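Local coordinates for Rep protein (Adeno-associated virus - 5, PDB 1M55), which probably binds the viral replication origin and nicks DNA there as a metal-dependent endonuclease of the rolling-circle Rep family, at residues Q33-P38 against V48-L53; E40-L45 against L177-R182. One frame throughout, in Å; residues are numbered along the deposited sequence.

Contact 1: Q33-P38 against V48-L53; sequences QIWELP and VEQPQL
One face of the Trp-35 indole lies against Leu-53, whose methyl CD2 sits over the five-membered ring, 3.7 Å from its centroid and 20° off the ring normal, a CH-pi contact. The same methyl comes within 3.5 Å of Trp-35 CD2, while Leu-53 CG lies 3.6 Å from Trp-35 CE2, placing the branch point as well as the methyl against the indole. In the plane of the ring, at its edge, lies the amide oxygen OE1 of Gln-50. That amide stands 80° from the indole plane, and its oxygen accepts a hydrogen bond from the backbone N of Trp-35 (2.9 Å to OE1), the donor arriving from well above the carbonyl plane. The chain of Gln-50, extended beyond CG (chi2 -178°), runs alongside the tryptophan CB and delivers OE1 to its backbone N. Trp-35 thus meets two residues three positions apart in the first turn of helix 50-71, its peptide N-H at Gln-50 and its ring at Leu-53. The indole NE1 is bonded one residue further on, to Thr-54 OG1. Trp-164 of strand 162-167 meets Trp-35 edge-to-face and also touches Leu-53, so Trp-35, in the loop after helix 24-32, packs against both helix 50-71 and strand 162-167.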
ATOM      1  N   GLN A  33      17.165  -3.412   8.444  1.00 18.09           N
ATOM      2  CA  GLN A  33      17.042  -3.028   7.041  1.00 17.68           C
ATOM      3  C   GLN A  33      17.330  -1.544   6.803  1.00 17.96           C
ATOM      4  O   GLN A  33      16.647  -0.674   7.344  1.00 18.32           O
ATOM      5  CB  GLN A  33      15.649  -3.383   6.520  1.00 18.63           C
ATOM      6  CG  GLN A  33      15.405  -2.999   5.069  1.00 19.45           C
ATOM      7  CD  GLN A  33      16.247  -3.799   4.111  1.00 37.00           C
ATOM      8  OE1 GLN A  33      16.136  -5.020   4.052  1.00 44.72           O
ATOM      9  NE2 GLN A  33      17.096  -3.121   3.353  1.00 39.54           N
ATOM     10  N   ILE A  34      18.324  -1.259   5.970  1.00 17.39           N
ATOM     11  CA  ILE A  34      18.686   0.121   5.651  1.00 16.84           C
ATOM     12  C   ILE A  34      18.055   0.499   4.312  1.00 15.98           C
ATOM     13  O   ILE A  34      18.154  -0.251   3.337  1.00 15.99           O
ATOM     14  CB  ILE A  34      20.225   0.300   5.517  1.00 18.05           C
ATOM     15  CG1 ILE A  34      20.945  -0.211   6.767  1.00 21.92           C
ATOM     16  CG2 ILE A  34      20.566   1.770   5.268  1.00 18.66           C
ATOM     17  CD1 ILE A  34      20.713   0.615   8.003  1.00 28.61           C
ATOM     18  N   TRP A  35      17.384   1.644   4.277  1.00 14.06           N
ATOM     19  CA  TRP A  35      16.761   2.133   3.055  1.00 13.30           C
ATOM     20  C   TRP A  35      17.528   3.342   2.547  1.00 15.15           C
ATOM     21  O   TRP A  35      18.079   4.109   3.339  1.00 16.05           O
ATOM     22  CB  TRP A  35      15.304   2.538   3.305  1.00 12.28           C
ATOM     23  CG  TRP A  35      14.379   1.379   3.451  1.00 11.70           C
ATOM     24  CD1 TRP A  35      14.169   0.629   4.573  1.00 11.06           C
ATOM     25  CD2 TRP A  35      13.544   0.819   2.431  1.00 11.65           C
ATOM     26  NE1 TRP A  35      13.258  -0.363   4.312  1.00 10.80           N
ATOM     27  CE2 TRP A  35      12.857  -0.271   3.005  1.00 11.22           C
ATOM     28  CE3 TRP A  35      13.307   1.138   1.081  1.00 12.19           C
ATOM     29  CZ2 TRP A  35      11.948  -1.049   2.280  1.00 11.89           C
ATOM     30  CZ3 TRP A  35      12.403   0.364   0.359  1.00 12.26           C
ATOM     31  CH2 TRP A  35      11.734  -0.716   0.963  1.00 12.25           C
ATOM     32  N   GLU A  36      17.575   3.496   1.230  1.00 17.34           N
ATOM     33  CA  GLU A  36      18.248   4.627   0.602  1.00 18.85           C
ATOM     34  C   GLU A  36      17.308   5.181  -0.455  1.00 19.46           C
ATOM     35  O   GLU A  36      16.546   4.433  -1.075  1.00 19.56           O
ATOM     36  CB  GLU A  36      19.559   4.201  -0.060  1.00 21.82           C
ATOM     37  CG  GLU A  36      20.641   3.759   0.917  1.00 37.33           C
ATOM     38  CD  GLU A  36      21.981   3.494   0.244  1.00 57.29           C
ATOM     39  OE1 GLU A  36      23.016   3.554   0.943  1.00 63.92           O
ATOM     40  OE2 GLU A  36      22.002   3.226  -0.979  1.00 62.14           O
ATOM     41  N   LEU A  37      17.325   6.494  -0.626  1.00 20.70           N
ATOM     42  CA  LEU A  37      16.479   7.136  -1.616  1.00 21.55           C
ATOM     43  C   LEU A  37      17.098   6.958  -2.992  1.00 22.01           C
ATOM     44  O   LEU A  37      18.319   7.011  -3.132  1.00 22.07           O
ATOM     45  CB  LEU A  37      16.365   8.634  -1.322  1.00 22.03           C
ATOM     46  CG  LEU A  37      15.662   9.074  -0.046  1.00 23.47           C
ATOM     47  CD1 LEU A  37      15.936  10.548   0.188  1.00 24.56           C
ATOM     48  CD2 LEU A  37      14.169   8.805  -0.144  1.00 23.33           C
ATOM     49  N   PRO A  38      16.275   6.686  -4.016  1.00 23.19           N
ATOM     50  CA  PRO A  38      16.801   6.516  -5.376  1.00 23.77           C
ATOM     51  C   PRO A  38      17.320   7.890  -5.827  1.00 24.16           C
ATOM     52  O   PRO A  38      16.862   8.925  -5.331  1.00 23.85           O
ATOM     53  CB  PRO A  38      15.554   6.116  -6.171  1.00 24.10           C
ATOM     54  CG  PRO A  38      14.690   5.456  -5.152  1.00 24.16           C
ATOM     55  CD  PRO A  38      14.841   6.358  -3.964  1.00 23.78           C
ATOM     56  N   VAL A  48      11.235   9.586   6.808  1.00 11.74           N
ATOM     57  CA  VAL A  48      10.748   8.252   6.466  1.00 11.45           C
ATOM     58  C   VAL A  48      11.055   7.306   7.629  1.00 11.07           C
ATOM     59  O   VAL A  48      12.195   7.242   8.099  1.00 11.43           O
ATOM     60  CB  VAL A  48      11.423   7.723   5.180  1.00 11.40           C
ATOM     61  CG1 VAL A  48      10.964   6.300   4.885  1.00 11.17           C
ATOM     62  CG2 VAL A  48      11.101   8.642   4.000  1.00 11.55           C
ATOM     63  N   GLU A  49      10.037   6.596   8.102  1.00  9.87           N
ATOM     64  CA  GLU A  49      10.194   5.657   9.209  1.00  9.89           C
ATOM     65  C   GLU A  49      10.584   4.298   8.627  1.00 10.22           C
ATOM     66  O   GLU A  49       9.725   3.505   8.237  1.00  9.76           O
ATOM     67  CB  GLU A  49       8.889   5.561  10.003  1.00 10.34           C
ATOM     68  CG  GLU A  49       8.391   6.903  10.550  1.00 11.29           C
ATOM     69  CD  GLU A  49       9.399   7.599  11.450  1.00 19.27           C
ATOM     70  OE1 GLU A  49      10.196   6.911  12.126  1.00 18.00           O
ATOM     71  OE2 GLU A  49       9.393   8.847  11.485  1.00 22.55           O
ATOM     72  N   GLN A  50      11.886   4.023   8.610  1.00  9.87           N
ATOM     73  CA  GLN A  50      12.408   2.794   8.022  1.00 10.11           C
ATOM     74  C   GLN A  50      11.912   1.440   8.539  1.00  9.94           C
ATOM     75  O   GLN A  50      11.635   0.543   7.734  1.00  9.26           O
ATOM     76  CB  GLN A  50      13.937   2.849   7.942  1.00 10.58           C
ATOM     77  CG  GLN A  50      14.439   3.919   6.968  1.00 10.60           C
ATOM     78  CD  GLN A  50      15.955   3.956   6.843  1.00 15.25           C
ATOM     79  OE1 GLN A  50      16.606   2.914   6.718  1.00 14.77           O
ATOM     80  NE2 GLN A  50      16.523   5.157   6.854  1.00 13.60           N
ATOM     81  N   PRO A  51      11.775   1.265   9.868  1.00 10.21           N
ATOM     82  CA  PRO A  51      11.294  -0.035  10.356  1.00 10.02           C
ATOM     83  C   PRO A  51       9.901  -0.351   9.810  1.00  9.80           C
ATOM     84  O   PRO A  51       9.637  -1.468   9.351  1.00 10.30           O
ATOM     85  CB  PRO A  51      11.274   0.156  11.873  1.00 10.65           C
ATOM     86  CG  PRO A  51      12.405   1.110  12.097  1.00 10.95           C
ATOM     87  CD  PRO A  51      12.189   2.123  10.993  1.00 11.00           C
ATOM     88  N   GLN A  52       9.020   0.646   9.831  1.00  8.52           N
ATOM     89  CA  GLN A  52       7.664   0.475   9.323  1.00  7.71           C
ATOM     90  C   GLN A  52       7.677   0.278   7.807  1.00  7.52           C
ATOM     91  O   GLN A  52       6.916  -0.532   7.274  1.00  8.16           O
ATOM     92  CB  GLN A  52       6.790   1.673   9.703  1.00  7.71           C
ATOM     93  CG  GLN A  52       6.398   1.722  11.182  1.00 10.26           C
ATOM     94  CD  GLN A  52       7.462   2.331  12.087  1.00 13.29           C
ATOM     95  OE1 GLN A  52       8.531   2.743  11.638  1.00 10.06           O
ATOM     96  NE2 GLN A  52       7.159   2.394  13.375  1.00 20.75           N
ATOM     97  N   LEU A  53       8.545   1.010   7.114  1.00  7.43           N
ATOM     98  CA  LEU A  53       8.661   0.887   5.663  1.00  7.19           C
ATOM     99  C   LEU A  53       9.117  -0.527   5.287  1.00  7.43           C
ATOM    100  O   LEU A  53       8.663  -1.095   4.291  1.00  7.75           O
ATOM    101  CB  LEU A  53       9.645   1.922   5.115  1.00  7.20           C
ATOM    102  CG  LEU A  53       9.977   1.862   3.622  1.00  8.43           C
ATOM    103  CD1 LEU A  53       8.712   1.938   2.768  1.00  8.62           C
ATOM    104  CD2 LEU A  53      10.936   2.994   3.284  1.00  9.12           C
TER

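Contact 2: E40-L45 against L177-R182; sequences ESDLNL and LNLEER
The carbonyl oxygen of Leu-177 is gripped by the hydroxyl of Ser-41, OG donating to O over 2.7 Å in the carbonyl plane, and more weakly by the backbone N of Asp-42. Serine OG reaches it by standing opposite its own backbone N (chi1 179°). Next along the chain, Asp-42 turns its carboxylate onto the start of the helix: OD1 accepts from Leu-179 N at 2.8 Å and OD2 from Glu-180 N at 3.2 Å, each oxygen using its syn lone pair. The carboxylate stacks on the Asn-178 amide, their planes 19° apart, and a water donates weakly to Asp-42 OD2. The same amide donates through ND2 to Glu-40 O (2.9 Å) as well as to the water, and accepts through OD1 from Glu-181 N (2.8 Å). Beside these polar bonds the side chain of Leu-43 lies roughly perpendicular to those of Leu-177 and Leu-179, CD2 meeting Leu-179 CG at 3.8 Å and CD1 facing Leu-177 CD2. The negative charge of Asp-42 at this helix start would probably be favoured by the helix dipole. Asn-178 is a classic N-cap, here supplemented by an aspartate remote in sequence, Asp-42, that binds first-turn N-H groups of helix 179-191.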
ATOM      1  N   GLU A  40      16.656   9.716  -8.327  1.00 25.46           N
ATOM      2  CA  GLU A  40      15.582  10.571  -8.838  1.00 25.96           C
ATOM      3  C   GLU A  40      14.565  11.047  -7.795  1.00 24.96           C
ATOM      4  O   GLU A  40      13.609  11.742  -8.137  1.00 24.85           O
ATOM      5  CB  GLU A  40      14.852   9.854  -9.973  1.00 29.87           C
ATOM      6  CG  GLU A  40      15.759   9.524 -11.150  1.00 47.65           C
ATOM      7  CD  GLU A  40      15.050   8.721 -12.239  1.00 69.82           C
ATOM      8  OE1 GLU A  40      14.175   9.293 -12.935  1.00 75.47           O
ATOM      9  OE2 GLU A  40      15.371   7.519 -12.396  1.00 77.01           O
ATOM     10  N   SER A  41      14.750  10.654  -6.540  1.00 23.32           N
ATOM     11  CA  SER A  41      13.837  11.058  -5.475  1.00 21.96           C
ATOM     12  C   SER A  41      14.314  12.353  -4.832  1.00 21.47           C
ATOM     13  O   SER A  41      15.513  12.614  -4.767  1.00 22.35           O
ATOM     14  CB  SER A  41      13.737   9.966  -4.411  1.00 19.43           C
ATOM     15  OG  SER A  41      12.870  10.346  -3.358  1.00 16.58           O
ATOM     16  N   ASP A  42      13.363  13.161  -4.368  1.00 20.01           N
ATOM     17  CA  ASP A  42      13.681  14.419  -3.705  1.00 19.21           C
ATOM     18  C   ASP A  42      13.087  14.435  -2.295  1.00 18.63           C
ATOM     19  O   ASP A  42      12.899  15.499  -1.698  1.00 18.85           O
ATOM     20  CB  ASP A  42      13.174  15.615  -4.525  1.00 19.48           C
ATOM     21  CG  ASP A  42      11.654  15.627  -4.695  1.00 21.56           C
ATOM     22  OD1 ASP A  42      10.971  14.702  -4.206  1.00 19.88           O
ATOM     23  OD2 ASP A  42      11.139  16.577  -5.330  1.00 23.08           O
ATOM     24  N   LEU A  43      12.763  13.250  -1.786  1.00 17.50           N
ATOM     25  CA  LEU A  43      12.190  13.122  -0.455  1.00 16.41           C
ATOM     26  C   LEU A  43      13.253  13.341   0.612  1.00 16.35           C
ATOM     27  O   LEU A  43      14.449  13.223   0.348  1.00 17.38           O
ATOM     28  CB  LEU A  43      11.575  11.728  -0.259  1.00 15.75           C
ATOM     29  CG  LEU A  43      10.389  11.285  -1.119  1.00 15.28           C
ATOM     30  CD1 LEU A  43      10.033   9.850  -0.774  1.00 15.52           C
ATOM     31  CD2 LEU A  43       9.197  12.193  -0.895  1.00 15.39           C
ATOM     32  N   ASN A  44      12.809  13.699   1.810  1.00 15.54           N
ATOM     33  CA  ASN A  44      13.709  13.891   2.932  1.00 14.64           C
ATOM     34  C   ASN A  44      13.688  12.550   3.672  1.00 14.50           C
ATOM     35  O   ASN A  44      12.680  12.182   4.285  1.00 14.21           O
ATOM     36  CB  ASN A  44      13.200  15.016   3.835  1.00 14.39           C
ATOM     37  CG  ASN A  44      14.073  15.224   5.053  1.00 19.51           C
ATOM     38  OD1 ASN A  44      15.036  14.490   5.276  1.00 17.91           O
ATOM     39  ND2 ASN A  44      13.745  16.231   5.848  1.00 25.28           N
ATOM     40  N   LEU A  45      14.784  11.805   3.586  1.00 14.08           N
ATOM     41  CA  LEU A  45      14.871  10.492   4.215  1.00 14.18           C
ATOM     42  C   LEU A  45      14.679  10.492   5.727  1.00 14.09           C
ATOM     43  O   LEU A  45      14.157   9.524   6.280  1.00 14.45           O
ATOM     44  CB  LEU A  45      16.192   9.803   3.852  1.00 14.09           C
ATOM     45  CG  LEU A  45      16.322   8.311   4.195  1.00 14.68           C
ATOM     46  CD1 LEU A  45      15.286   7.495   3.432  1.00 14.25           C
ATOM     47  CD2 LEU A  45      17.718   7.820   3.860  1.00 15.53           C
ATOM     48  N   LEU A 177       8.140   8.737  -5.985  1.00 10.73           N
ATOM     49  CA  LEU A 177       9.030   9.245  -4.948  1.00 11.14           C
ATOM     50  C   LEU A 177       9.548  10.653  -5.222  1.00 12.04           C
ATOM     51  O   LEU A 177      10.579  11.062  -4.670  1.00 12.45           O
ATOM     52  CB  LEU A 177      10.211   8.289  -4.760  1.00 11.43           C
ATOM     53  CG  LEU A 177       9.876   6.835  -4.411  1.00 11.40           C
ATOM     54  CD1 LEU A 177      11.156   6.032  -4.303  1.00 12.05           C
ATOM     55  CD2 LEU A 177       9.101   6.772  -3.109  1.00 11.30           C
ATOM     56  N   ASN A 178       8.829  11.405  -6.049  1.00 12.61           N
ATOM     57  CA  ASN A 178       9.253  12.758  -6.376  1.00 12.77           C
ATOM     58  C   ASN A 178       8.126  13.768  -6.188  1.00 12.74           C
ATOM     59  O   ASN A 178       7.122  13.748  -6.904  1.00 12.34           O
ATOM     60  CB  ASN A 178       9.809  12.827  -7.798  1.00 13.93           C
ATOM     61  CG  ASN A 178      10.529  14.134  -8.073  1.00 17.50           C
ATOM     62  OD1 ASN A 178       9.900  15.165  -8.308  1.00 16.46           O
ATOM     63  ND2 ASN A 178      11.854  14.102  -8.015  1.00 17.44           N
ATOM     64  N   LEU A 179       8.312  14.636  -5.198  1.00 14.23           N
ATOM     65  CA  LEU A 179       7.362  15.686  -4.840  1.00 14.63           C
ATOM     66  C   LEU A 179       7.159  16.720  -5.947  1.00 14.97           C
ATOM     67  O   LEU A 179       6.045  17.191  -6.171  1.00 14.69           O
ATOM     68  CB  LEU A 179       7.827  16.378  -3.558  1.00 14.80           C
ATOM     69  CG  LEU A 179       7.852  15.487  -2.311  1.00 15.42           C
ATOM     70  CD1 LEU A 179       8.745  16.093  -1.248  1.00 16.78           C
ATOM     71  CD2 LEU A 179       6.434  15.280  -1.788  1.00 14.35           C
ATOM     72  N   GLU A 180       8.231  17.056  -6.656  1.00 15.90           N
ATOM     73  CA  GLU A 180       8.145  18.034  -7.735  1.00 16.26           C
ATOM     74  C   GLU A 180       7.266  17.479  -8.863  1.00 15.95           C
ATOM     75  O   GLU A 180       6.406  18.183  -9.401  1.00 15.84           O
ATOM     76  CB  GLU A 180       9.547  18.368  -8.243  1.00 18.38           C
ATOM     77  CG  GLU A 180       9.632  19.663  -9.018  1.00 25.92           C
ATOM     78  CD  GLU A 180       9.254  20.880  -8.191  1.00 28.25           C
ATOM     79  OE1 GLU A 180       9.764  21.035  -7.060  1.00 39.33           O
ATOM     80  OE2 GLU A 180       8.451  21.693  -8.683  1.00 24.12           O
ATOM     81  N   GLU A 181       7.459  16.202  -9.188  1.00 15.14           N
ATOM     82  CA  GLU A 181       6.666  15.552 -10.226  1.00 14.70           C
ATOM     83  C   GLU A 181       5.203  15.439  -9.768  1.00 14.30           C
ATOM     84  O   GLU A 181       4.281  15.619 -10.568  1.00 14.04           O
ATOM     85  CB  GLU A 181       7.253  14.173 -10.565  1.00 14.29           C
ATOM     86  CG  GLU A 181       6.425  13.332 -11.542  1.00 14.30           C
ATOM     87  CD  GLU A 181       6.380  13.875 -12.967  1.00 17.98           C
ATOM     88  OE1 GLU A 181       6.916  14.971 -13.231  1.00 19.11           O
ATOM     89  OE2 GLU A 181       5.799  13.190 -13.833  1.00 16.92           O
ATOM     90  N   ARG A 182       4.992  15.139  -8.487  1.00 12.88           N
ATOM     91  CA  ARG A 182       3.636  15.044  -7.946  1.00 11.58           C
ATOM     92  C   ARG A 182       2.950  16.398  -8.103  1.00 12.50           C
ATOM     93  O   ARG A 182       1.801  16.473  -8.537  1.00 12.52           O
ATOM     94  CB  ARG A 182       3.667  14.636  -6.473  1.00 12.49           C
ATOM     95  CG  ARG A 182       3.988  13.164  -6.263  1.00 10.71           C
ATOM     96  CD  ARG A 182       4.280  12.824  -4.808  1.00  9.74           C
ATOM     97  NE  ARG A 182       4.425  11.380  -4.634  1.00 10.03           N
ATOM     98  CZ  ARG A 182       3.539  10.605  -4.015  1.00 10.81           C
ATOM     99  NH1 ARG A 182       2.438  11.132  -3.485  1.00  8.91           N
ATOM    100  NH2 ARG A 182       3.720   9.293  -3.977  1.00  8.36           N
TER
HETATM  101  O   HOH W   1      13.143  16.583  -8.058  1.00 37.61           O

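In the fold
Contacts 1 and 2 are both surface contacts, and together they illustrate how a long irregular loop can make contact with helix starts. The connection between helices 24-32 and 50-71 supplies a segment to each: 33-38 returns to the helix that follows it, whereas 40-45 reaches helix 179-191, far along the sequence. Their chemistry differs accordingly. Contact 1 rests on an aromatic face and a single cross-segment hydrogen bond; contact 2 is the more polar, with several bonds around a helix N-terminus beside a small leucine cluster. The two meet where Leu-37 packs against the Leu-43 carbonyl and the Leu-45 side chain, and Pro-38 on Leu-177. Trp-164 of strand 162-167 touches side chains from both.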